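PDB 4AC1: endo-N-acetyl-beta-D-glucosaminidase from Hypocrea jecorina, which hydrolyses the chitobiose core of N-linked glycans as a family 18 glycoside hydrolase and deglycosylates the cellulases of the fungus that makes it. Local coordinates for residues F103-I114 / R137-F146. Sequence-based numbering, arbitrary orientation. Where two conformers were deposited one is given.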
ATOM      1  N   PHE A 103     -18.016   6.626 -15.027  1.00  9.84           N
ATOM      2  CA  PHE A 103     -16.861   5.763 -14.791  1.00  9.43           C
ATOM      3  C   PHE A 103     -15.678   6.118 -15.678  1.00  9.56           C
ATOM      4  O   PHE A 103     -14.575   6.314 -15.171  1.00 10.02           O
ATOM      5  CB  PHE A 103     -17.182   4.273 -14.918  1.00  9.91           C
ATOM      6  CG  PHE A 103     -15.956   3.408 -14.789  1.00  9.51           C
ATOM      7  CD1 PHE A 103     -15.363   3.190 -13.540  1.00  8.45           C
ATOM      8  CD2 PHE A 103     -15.352   2.877 -15.918  1.00 10.41           C
ATOM      9  CE1 PHE A 103     -14.201   2.441 -13.429  1.00  9.70           C
ATOM     10  CE2 PHE A 103     -14.196   2.108 -15.811  1.00 11.12           C
ATOM     11  CZ  PHE A 103     -13.625   1.899 -14.564  1.00  9.43           C
ATOM     12  N   GLU A 104     -15.894   6.231 -16.988  1.00 10.09           N
ATOM     13  CA  GLU A 104     -14.810   6.563 -17.905  1.00 10.24           C
ATOM     14  C   GLU A 104     -14.133   7.870 -17.530  1.00  9.66           C
ATOM     15  O   GLU A 104     -12.914   8.007 -17.652  1.00 10.01           O
ATOM     16  CB  GLU A 104     -15.304   6.635 -19.352  1.00 10.88           C
ATOM     17  CG  GLU A 104     -15.551   5.295 -19.989  1.00 12.70           C
ATOM     18  CD  GLU A 104     -14.280   4.490 -20.219  1.00 13.67           C
ATOM     19  OE1 GLU A 104     -13.224   5.071 -20.556  1.00 13.85           O
ATOM     20  OE2 GLU A 104     -14.363   3.260 -20.072  1.00 17.74           O
ATOM     21  N   HIS A 105     -14.934   8.841 -17.098  1.00  8.69           N
ATOM     22  CA  HIS A 105     -14.410  10.147 -16.749  1.00  7.57           C
ATOM     23  C   HIS A 105     -13.447  10.049 -15.559  1.00  7.41           C
ATOM     24  O   HIS A 105     -12.322  10.552 -15.617  1.00  7.14           O
ATOM     25  CB  HIS A 105     -15.542  11.134 -16.451  1.00  8.32           C
ATOM     26  CG  HIS A 105     -15.070  12.436 -15.887  1.00  7.86           C
ATOM     27  ND1 HIS A 105     -14.384  13.366 -16.642  1.00  9.44           N
ATOM     28  CD2 HIS A 105     -15.175  12.962 -14.647  1.00  8.96           C
ATOM     29  CE1 HIS A 105     -14.086  14.404 -15.886  1.00  9.29           C
ATOM     30  NE2 HIS A 105     -14.562  14.192 -14.672  1.00  9.56           N
ATOM     31  N   TYR A 106     -13.895   9.415 -14.479  1.00  6.40           N
ATOM     32  CA  TYR A 106     -13.085   9.343 -13.264  1.00  6.65           C
ATOM     33  C   TYR A 106     -11.945   8.336 -13.393  1.00  6.56           C
ATOM     34  O   TYR A 106     -10.824   8.599 -12.934  1.00  6.58           O
ATOM     35  CB  TYR A 106     -13.958   9.132 -12.013  1.00  6.75           C
ATOM     36  CG  TYR A 106     -14.841  10.326 -11.766  1.00  7.27           C
ATOM     37  CD1 TYR A 106     -14.285  11.545 -11.392  1.00  6.75           C
ATOM     38  CD2 TYR A 106     -16.219  10.259 -11.966  1.00  7.61           C
ATOM     39  CE1 TYR A 106     -15.076  12.665 -11.192  1.00  8.60           C
ATOM     40  CE2 TYR A 106     -17.019  11.382 -11.778  1.00  7.49           C
ATOM     41  CZ  TYR A 106     -16.430  12.576 -11.389  1.00  7.70           C
ATOM     42  OH  TYR A 106     -17.209  13.689 -11.210  1.00  8.90           O
ATOM     43  N   TYR A 107     -12.227   7.204 -14.027  1.00  6.47           N
ATOM     44  CA  TYR A 107     -11.163   6.257 -14.335  1.00  6.34           C
ATOM     45  C   TYR A 107     -10.082   6.945 -15.202  1.00  6.65           C
ATOM     46  O   TYR A 107      -8.877   6.783 -14.968  1.00  7.11           O
ATOM     47  CB  TYR A 107     -11.681   4.970 -15.013  1.00  6.30           C
ATOM     48  CG  TYR A 107     -10.510   4.172 -15.505  1.00  6.24           C
ATOM     49  CD1 TYR A 107      -9.749   3.416 -14.602  1.00  6.84           C
ATOM     50  CD2 TYR A 107     -10.078   4.264 -16.838  1.00  6.98           C
ATOM     51  CE1 TYR A 107      -8.622   2.741 -15.021  1.00  7.14           C
ATOM     52  CE2 TYR A 107      -8.946   3.600 -17.256  1.00  6.79           C
ATOM     53  CZ  TYR A 107      -8.230   2.833 -16.335  1.00  6.77           C
ATOM     54  OH  TYR A 107      -7.116   2.154 -16.758  1.00  8.06           O
ATOM     55  N   GLY A 108     -10.515   7.733 -16.190  1.00  7.08           N
ATOM     56  CA  GLY A 108      -9.578   8.424 -17.072  1.00  6.95           C
ATOM     57  C   GLY A 108      -8.652   9.338 -16.285  1.00  6.99           C
ATOM     58  O   GLY A 108      -7.465   9.439 -16.583  1.00  7.64           O
ATOM     59  N   GLN A 109      -9.193   9.999 -15.267  1.00  6.92           N
ATOM     60  CA  GLN A 109      -8.369  10.826 -14.381  1.00  7.86           C
ATOM     61  C   GLN A 109      -7.305  10.006 -13.638  1.00  8.13           C
ATOM     62  O   GLN A 109      -6.151  10.433 -13.517  1.00  7.92           O
ATOM     63  CB  GLN A 109      -9.231  11.566 -13.368  1.00  8.29           C
ATOM     64  CG  GLN A 109     -10.136  12.667 -13.936  1.00  8.94           C
ATOM     65  CD  GLN A 109     -10.877  13.389 -12.828  1.00  9.07           C
ATOM     66  OE1 GLN A 109     -11.027  12.860 -11.731  1.00 10.95           O
ATOM     67  NE2 GLN A 109     -11.344  14.597 -13.104  1.00 10.29           N
ATOM     68  N   LEU A 110      -7.691   8.837 -13.139  1.00  7.69           N
ATOM     69  CA  LEU A 110      -6.738   7.958 -12.453  1.00  7.35           C
ATOM     70  C   LEU A 110      -5.648   7.478 -13.412  1.00  6.98           C
ATOM     71  O   LEU A 110      -4.462   7.545 -13.094  1.00  6.63           O
ATOM     72  CB  LEU A 110      -7.465   6.773 -11.796  1.00  7.17           C
ATOM     73  CG  LEU A 110      -6.600   5.755 -11.040  1.00  7.56           C
ATOM     74  CD1 LEU A 110      -5.885   6.405  -9.843  1.00  9.74           C
ATOM     75  CD2 LEU A 110      -7.434   4.555 -10.596  1.00  6.91           C
ATOM     76  N   ARG A 111      -6.062   7.018 -14.590  1.00  6.84           N
ATOM     77  CA  ARG A 111      -5.142   6.570 -15.629  1.00  7.57           C
ATOM     78  C   ARG A 111      -4.173   7.696 -15.993  1.00  8.06           C
ATOM     79  O   ARG A 111      -2.956   7.482 -16.068  1.00  8.08           O
ATOM     80  CB  ARG A 111      -5.942   6.110 -16.856  1.00  7.55           C
ATOM     81  CG  ARG A 111      -5.108   5.726 -18.069  1.00  9.48           C
ATOM     82  CD  ARG A 111      -5.902   5.812 -19.377  1.00 12.05           C
ATOM     83  NE  ARG A 111      -6.346   7.178 -19.645  1.00 14.14           N
ATOM     84  CZ  ARG A 111      -7.586   7.516 -19.993  1.00 13.08           C
ATOM     85  NH1 ARG A 111      -8.521   6.579 -20.156  1.00 13.05           N
ATOM     86  NH2 ARG A 111      -7.887   8.794 -20.196  1.00 13.88           N
ATOM     87  N   ASP A 112      -4.717   8.895 -16.210  1.00  8.37           N
ATOM     88  CA  ASP A 112      -3.905  10.063 -16.562  1.00  9.22           C
ATOM     89  C   ASP A 112      -2.883  10.414 -15.488  1.00  8.96           C
ATOM     90  O   ASP A 112      -1.778  10.819 -15.807  1.00  8.30           O
ATOM     91  CB  ASP A 112      -4.778  11.291 -16.853  1.00 10.03           C
ATOM     92  CG  ASP A 112      -5.532  11.196 -18.170  1.00 13.30           C
ATOM     93  OD1 ASP A 112      -5.256  10.280 -18.966  1.00 13.97           O
ATOM     94  OD2 ASP A 112      -6.400  12.065 -18.396  1.00 16.37           O
ATOM     95  N   ALA A 113      -3.263  10.281 -14.224  1.00  8.44           N
ATOM     96  CA  ALA A 113      -2.345  10.587 -13.129  1.00  8.30           C
ATOM     97  C   ALA A 113      -1.209   9.566 -13.098  1.00  7.67           C
ATOM     98  O   ALA A 113      -0.037   9.926 -12.921  1.00  8.00           O
ATOM     99  CB  ALA A 113      -3.086  10.618 -11.813  1.00  8.49           C
ATOM    100  N   ILE A 114      -1.540   8.291 -13.291  1.00  7.11           N
ATOM    101  CA  ILE A 114      -0.521   7.264 -13.356  1.00  7.35           C
ATOM    102  C   ILE A 114       0.517   7.568 -14.456  1.00  7.96           C
ATOM    103  O   ILE A 114       1.733   7.432 -14.239  1.00  7.68           O
ATOM    104  CB  ILE A 114      -1.159   5.877 -13.563  1.00  6.62           C
ATOM    105  CG1 ILE A 114      -1.935   5.465 -12.304  1.00  7.37           C
ATOM    106  CG2 ILE A 114      -0.097   4.855 -13.925  1.00  6.98           C
ATOM    107  CD1 ILE A 114      -2.959   4.379 -12.545  1.00  7.46           C
ATOM    108  N   ARG A 137     -13.997  -4.618 -12.283  1.00  6.86           N
ATOM    109  CA  ARG A 137     -13.818  -3.784 -13.461  1.00  7.18           C
ATOM    110  C   ARG A 137     -12.580  -2.914 -13.329  1.00  6.16           C
ATOM    111  O   ARG A 137     -11.795  -2.811 -14.261  1.00  6.37           O
ATOM    112  CB  ARG A 137     -15.051  -2.908 -13.691  1.00  7.44           C
ATOM    113  CG  ARG A 137     -14.870  -1.865 -14.794  1.00  9.17           C
ATOM    114  CD  ARG A 137     -16.119  -1.051 -15.059  1.00 10.74           C
ATOM    115  NE  ARG A 137     -16.548  -0.268 -13.904  1.00 12.00           N
ATOM    116  CZ  ARG A 137     -17.656   0.467 -13.868  1.00 12.75           C
ATOM    117  NH1 ARG A 137     -18.457   0.503 -14.925  1.00 14.74           N
ATOM    118  NH2 ARG A 137     -17.973   1.151 -12.775  1.00 13.40           N
ATOM    119  N   LEU A 138     -12.404  -2.276 -12.177  1.00  5.39           N
ATOM    120  CA  LEU A 138     -11.287  -1.362 -12.014  1.00  5.47           C
ATOM    121  C   LEU A 138      -9.946  -2.058 -12.210  1.00  5.73           C
ATOM    122  O   LEU A 138      -9.069  -1.555 -12.906  1.00  6.17           O
ATOM    123  CB  LEU A 138     -11.358  -0.703 -10.641  1.00  5.60           C
ATOM    124  CG  LEU A 138     -10.280   0.315 -10.271  1.00  6.05           C
ATOM    125  CD1 LEU A 138     -10.159   1.445 -11.311  1.00  7.07           C
ATOM    126  CD2 LEU A 138     -10.570   0.864  -8.881  1.00  7.15           C
ATOM    127  N   ILE A 139      -9.790  -3.214 -11.571  1.00  6.31           N
ATOM    128  CA  ILE A 139      -8.558  -3.988 -11.668  1.00  7.12           C
ATOM    129  C   ILE A 139      -8.351  -4.502 -13.088  1.00  7.22           C
ATOM    130  O   ILE A 139      -7.261  -4.379 -13.634  1.00  7.62           O
ATOM    131  CB  ILE A 139      -8.573  -5.154 -10.664  1.00  7.14           C
ATOM    132  CG1 ILE A 139      -8.548  -4.580  -9.247  1.00  8.52           C
ATOM    133  CG2 ILE A 139      -7.409  -6.145 -10.914  1.00  8.38           C
ATOM    134  CD1 ILE A 139      -8.724  -5.573  -8.176  1.00 10.95           C
ATOM    135  N   ALA A 140      -9.394  -5.085 -13.685  1.00  6.92           N
ATOM    136  CA  ALA A 140      -9.273  -5.593 -15.046  1.00  7.11           C
ATOM    137  C   ALA A 140      -8.927  -4.505 -16.065  1.00  6.67           C
ATOM    138  O   ALA A 140      -8.130  -4.726 -16.977  1.00  7.18           O
ATOM    139  CB  ALA A 140     -10.550  -6.342 -15.465  1.00  7.27           C
ATOM    140  N   ARG A 141      -9.530  -3.335 -15.896  1.00  6.81           N
ATOM    141  CA  ARG A 141      -9.293  -2.203 -16.779  1.00  7.17           C
ATOM    142  C   ARG A 141      -7.874  -1.653 -16.616  1.00  7.23           C
ATOM    143  O   ARG A 141      -7.203  -1.373 -17.618  1.00  6.71           O
ATOM    144  CB  ARG A 141     -10.334  -1.097 -16.563  1.00  7.53           C
ATOM    145  CG  ARG A 141     -10.125   0.146 -17.412  1.00  8.10           C
ATOM    146  CD  ARG A 141     -10.200  -0.108 -18.909  1.00  9.74           C
ATOM    147  NE  ARG A 141     -10.076   1.165 -19.614  1.00  9.21           N
ATOM    148  CZ  ARG A 141     -11.083   2.015 -19.789  1.00  9.46           C
ATOM    149  NH1 ARG A 141     -12.297   1.709 -19.342  1.00  9.44           N
ATOM    150  NH2 ARG A 141     -10.880   3.169 -20.414  1.00 10.95           N
ATOM    151  N   LEU A 142      -7.417  -1.521 -15.366  1.00  6.80           N
ATOM    152  CA  LEU A 142      -6.025  -1.112 -15.112  1.00  7.41           C
ATOM    153  C   LEU A 142      -5.049  -2.084 -15.757  1.00  7.39           C
ATOM    154  O   LEU A 142      -4.087  -1.671 -16.410  1.00  6.59           O
ATOM    155  CB  LEU A 142      -5.758  -1.012 -13.611  1.00  7.48           C
ATOM    156  CG  LEU A 142      -6.256   0.257 -12.912  1.00  5.67           C
ATOM    157  CD1 LEU A 142      -6.200   0.064 -11.407  1.00  7.83           C
ATOM    158  CD2 LEU A 142      -5.438   1.482 -13.331  1.00  7.12           C
ATOM    159  N   ARG A 143      -5.303  -3.383 -15.579  1.00  7.71           N
ATOM    160  CA  ARG A 143      -4.464  -4.432 -16.149  0.50  8.24           C
ATOM    161  C   ARG A 143      -4.464  -4.348 -17.683  1.00  7.82           C
ATOM    162  O   ARG A 143      -3.425  -4.504 -18.334  1.00  8.36           O
ATOM    163  CB  ARG A 143      -4.955  -5.800 -15.651  0.50  8.20           C
ATOM    164  CG  ARG A 143      -4.027  -6.980 -15.886  0.50  8.92           C
ATOM    165  CD  ARG A 143      -2.591  -6.679 -15.482  0.50  7.38           C
ATOM    166  NE  ARG A 143      -2.349  -6.729 -14.035  0.50  5.87           N
ATOM    167  CZ  ARG A 143      -1.251  -6.228 -13.480  0.50  5.49           C
ATOM    168  NH1 ARG A 143      -0.347  -5.645 -14.251  0.50  5.80           N
ATOM    169  NH2 ARG A 143      -1.059  -6.297 -12.172  0.50  4.98           N
ATOM    170  N   ALA A 144      -5.638  -4.112 -18.253  1.00  8.25           N
ATOM    171  CA  ALA A 144      -5.779  -3.980 -19.700  1.00  7.87           C
ATOM    172  C   ALA A 144      -4.993  -2.789 -20.245  1.00  8.55           C
ATOM    173  O   ALA A 144      -4.275  -2.922 -21.235  1.00  8.81           O
ATOM    174  CB  ALA A 144      -7.267  -3.884 -20.104  1.00  8.78           C
ATOM    175  N   ASP A 145      -5.104  -1.639 -19.581  1.00  8.31           N
ATOM    176  CA  ASP A 145      -4.474  -0.415 -20.071  1.00  8.52           C
ATOM    177  C   ASP A 145      -2.976  -0.308 -19.820  1.00  7.74           C
ATOM    178  O   ASP A 145      -2.251   0.287 -20.624  1.00  8.19           O
ATOM    179  CB  ASP A 145      -5.151   0.820 -19.473  1.00  8.96           C
ATOM    180  CG  ASP A 145      -6.569   1.010 -19.970  1.00 10.02           C
ATOM    181  OD1 ASP A 145      -7.015   0.273 -20.880  1.00 12.01           O
ATOM    182  OD2 ASP A 145      -7.238   1.922 -19.460  1.00  9.93           O
ATOM    183  N   PHE A 146      -2.518  -0.862 -18.702  1.00  7.06           N
ATOM    184  CA  PHE A 146      -1.126  -0.660 -18.280  1.00  6.55           C
ATOM    185  C   PHE A 146      -0.204  -1.859 -18.470  1.00  6.17           C
ATOM    186  O   PHE A 146       1.004  -1.745 -18.228  1.00  7.01           O
ATOM    187  CB  PHE A 146      -1.050  -0.107 -16.849  1.00  7.21           C
ATOM    188  CG  PHE A 146      -1.499   1.318 -16.747  1.00  6.79           C
ATOM    189  CD1 PHE A 146      -0.653   2.360 -17.108  1.00  9.64           C
ATOM    190  CD2 PHE A 146      -2.782   1.617 -16.327  1.00  7.47           C
ATOM    191  CE1 PHE A 146      -1.079   3.677 -17.031  1.00  8.53           C
ATOM    192  CE2 PHE A 146      -3.209   2.933 -16.240  1.00  7.99           C
ATOM    193  CZ  PHE A 146      -2.358   3.966 -16.602  1.00  9.11           C
TER
HETATM  194  O   HOH W   1      -8.137   3.957 -21.083  1.00 13.40           O
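Arg141 reaches across to Glu104 end-on, NH1 meeting OE2 at 2.7 Å and NH2 meeting OE1 at 3.0 Å, with carboxylate and guanidinium nearly coplanar. The NH2 bond is almost straight (173°) and uses the syn lone pair of OE1. The same arginine is gripped at its third nitrogen, NE donating to Asp145 OD2 one helical turn further on. With CG anti to the backbone N (chi1 178°), Arg141 sets CG over one face of the Tyr107 ring, a CH-pi contact 3.8 Å from the centroid; the bend at chi2 then carries the guanidinium toward Glu104. Tyr107 CE2 lies against one face of that guanidinium, the two planes 48° apart. Tyr107 in turn is a knob among Leu138, Arg141, Leu142 and Asp145. Its hydroxyl donates to Asp145 OD2 at 2.7 Å from above the carboxylate plane, the face from which Arg141 NE also comes.

Either side of this centre, aromatic rings extend the seam. The guanidinium of Arg137 lies nearly parallel on a face of Phe103, centres separated by 3.7 Å, a stacked cation-pi contact to which CD adds a CH-pi contact over the same ring; its NH2 also donates to the carbonyl of Ser97, which would help hold the guanidinium in that orientation. At the other end Phe146 CE1 lies 3.5 Å from Ile114 CG2, its CZ touches Arg111 CG, and the ring stacks beyond on Phe150. On the barrel side, Leu138 and Leu142 touch the Tyr107 edge and continue onto strands 121-125 and 151-154, so that two neighbouring helices of the (beta/alpha)8 barrel are joined outside the strands.

A water accepts from Arg111 NH1 and Arg141 NH2 and donates to Asp145 OD2, bridging the two arginines. With Glu104 and Asp145 beside Arg141, and Asp112 beside Arg111, the crowding of positive charge is probably offset, and the three donors at OD2 would favour an ionised Asp145.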